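Side-chain contact in PlzA (Borrelia burgdorferi, PDB 7MIE), which binds the bacterial second messenger c-di-GMP and probably acts as a PilZ-type receptor that relays its signal: residues R31-G34 with A35-G39. Numbering follows the deposited sequence.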
loop_
_atom_site.group_PDB
_atom_site.type_symbol
_atom_site.label_atom_id
_atom_site.label_comp_id
_atom_site.label_asym_id
_atom_site.label_seq_id
_atom_site.Cartn_x
_atom_site.Cartn_y
_atom_site.Cartn_z
ATOM N N ARG A 31 -22.902 3.814 -1.290
ATOM C CA ARG A 31 -23.289 3.898 0.119
ATOM C C ARG A 31 -23.271 2.510 0.770
ATOM O O ARG A 31 -22.783 2.367 1.893
ATOM C CB ARG A 31 -24.679 4.542 0.275
ATOM C CG ARG A 31 -24.692 6.039 -0.017
ATOM C CD ARG A 31 -26.035 6.770 0.108
ATOM N NE ARG A 31 -27.186 6.252 -0.638
ATOM C CZ ARG A 31 -28.048 5.367 -0.139
ATOM N NH1 ARG A 31 -27.872 4.926 1.090
ATOM N NH2 ARG A 31 -29.077 4.932 -0.846
ATOM N N ASP A 32 -23.783 1.489 0.057
ATOM C CA ASP A 32 -23.747 0.115 0.578
ATOM C C ASP A 32 -22.306 -0.355 0.795
ATOM O O ASP A 32 -21.960 -0.930 1.821
ATOM C CB ASP A 32 -24.385 -0.897 -0.379
ATOM C CG ASP A 32 -25.872 -0.670 -0.674
ATOM O OD1 ASP A 32 -26.532 0.063 0.093
ATOM O OD2 ASP A 32 -26.337 -1.197 -1.715
ATOM N N TYR A 33 -21.410 -0.084 -0.176
ATOM C CA TYR A 33 -20.022 -0.480 -0.026
ATOM C C TYR A 33 -19.332 0.260 1.124
ATOM O O TYR A 33 -18.543 -0.343 1.837
ATOM C CB TYR A 33 -19.257 -0.081 -1.292
ATOM C CG TYR A 33 -19.273 -1.089 -2.410
ATOM C CD1 TYR A 33 -18.933 -2.410 -2.168
ATOM C CD2 TYR A 33 -19.511 -0.685 -3.716
ATOM C CE1 TYR A 33 -18.898 -3.325 -3.214
ATOM C CE2 TYR A 33 -19.431 -1.584 -4.775
ATOM C CZ TYR A 33 -19.105 -2.907 -4.518
ATOM O OH TYR A 33 -19.078 -3.839 -5.527
ATOM N N GLY A 34 -19.647 1.550 1.314
ATOM C CA GLY A 34 -19.183 2.374 2.430
ATOM C C GLY A 34 -19.482 1.745 3.787
ATOM O O GLY A 34 -18.611 1.665 4.671
ATOM N N ALA A 35 -20.706 1.219 3.904
ATOM C CA ALA A 35 -21.123 0.617 5.171
ATOM C C ALA A 35 -20.457 -0.738 5.343
ATOM O O ALA A 35 -19.907 -1.036 6.395
ATOM C CB ALA A 35 -22.638 0.473 5.188
ATOM N N LYS A 36 -20.452 -1.541 4.276
ATOM C CA LYS A 36 -19.953 -2.904 4.314
ATOM C C LYS A 36 -18.460 -2.910 4.630
ATOM O O LYS A 36 -17.992 -3.802 5.333
ATOM C CB LYS A 36 -20.228 -3.583 2.970
ATOM C CG LYS A 36 -19.811 -5.038 2.907
ATOM C CD LYS A 36 -20.275 -5.756 1.665
ATOM C CE LYS A 36 -19.679 -7.151 1.702
ATOM N NZ LYS A 36 -20.452 -8.086 0.881
ATOM N N TYR A 37 -17.721 -1.923 4.098
ATOM C CA TYR A 37 -16.253 -1.990 4.130
ATOM C C TYR A 37 -15.640 -0.916 5.008
ATOM O O TYR A 37 -14.484 -0.498 4.820
ATOM C CB TYR A 37 -15.657 -1.998 2.711
ATOM C CG TYR A 37 -16.027 -3.261 1.962
ATOM C CD1 TYR A 37 -15.677 -4.503 2.475
ATOM C CD2 TYR A 37 -16.687 -3.228 0.745
ATOM C CE1 TYR A 37 -16.009 -5.687 1.824
ATOM C CE2 TYR A 37 -17.010 -4.402 0.064
ATOM C CZ TYR A 37 -16.687 -5.636 0.625
ATOM O OH TYR A 37 -16.987 -6.815 -0.002
ATOM N N ARG A 38 -16.411 -0.470 5.997
ATOM C CA ARG A 38 -15.894 0.539 6.905
ATOM C C ARG A 38 -14.636 -0.027 7.552
ATOM O O ARG A 38 -14.591 -1.188 7.977
ATOM C CB ARG A 38 -16.979 0.972 7.911
ATOM C CG ARG A 38 -16.466 1.905 9.002
ATOM C CD ARG A 38 -17.583 2.648 9.718
ATOM N NE ARG A 38 -18.845 2.391 9.032
ATOM C CZ ARG A 38 -19.817 1.596 9.486
ATOM N NH1 ARG A 38 -20.917 1.422 8.771
ATOM N NH2 ARG A 38 -19.693 0.990 10.658
ATOM N N GLY A 39 -13.561 0.772 7.494
ATOM C CA GLY A 39 -12.313 0.407 8.136
ATOM C C GLY A 39 -11.374 -0.426 7.256
ATOM O O GLY A 39 -10.275 -0.787 7.687
#
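Tyr33 and Tyr37, one helical turn apart, project alongside each other in the same direction. They touch along their ring edges, with Tyr33 CD1 3.6 Å from Tyr37 CE2, and each of the two carbons lies near the plane of the other ring, so the pair meets edge against edge rather than stacked. In both residues CG is anti to the carbonyl carbon (chi1 -87° in Tyr33, -66° in Tyr37), which sends the two rings off the same flank of the helix. The methylene CG of Lys36 rests over the centre of the Tyr37 ring, 3.8 Å above its plane. In the backbone behind the rings, Tyr33 O accepts a hydrogen bond from Tyr37 N at 2.9 Å; Tyr37 CB comes within 3.4 Å of that oxygen. The preceding turn is tied by hydrogen bonds from Lys36 N to Asp32 O at 2.9 Å, the straightest at 161°, and from Ala35 N to Arg31 O at 3.1 Å. The helix ends before Tyr37, whose N-H still closes its last turn. Farther out, the hydroxyls of Tyr33 and Tyr37 each hydrogen-bond a different carboxylate oxygen of Asp160, while Lys29 makes a cation-pi contact with Tyr33. The Tyr33 side chain packs on Ile153 and Lys157, that of Tyr37 on Leu159 and Leu163. The two tyrosines thus form an i, i+4 aromatic pair joining the C-terminal end of helix 26-36 to helix 149-164 in a helix-helix packing of the PilZN3 region.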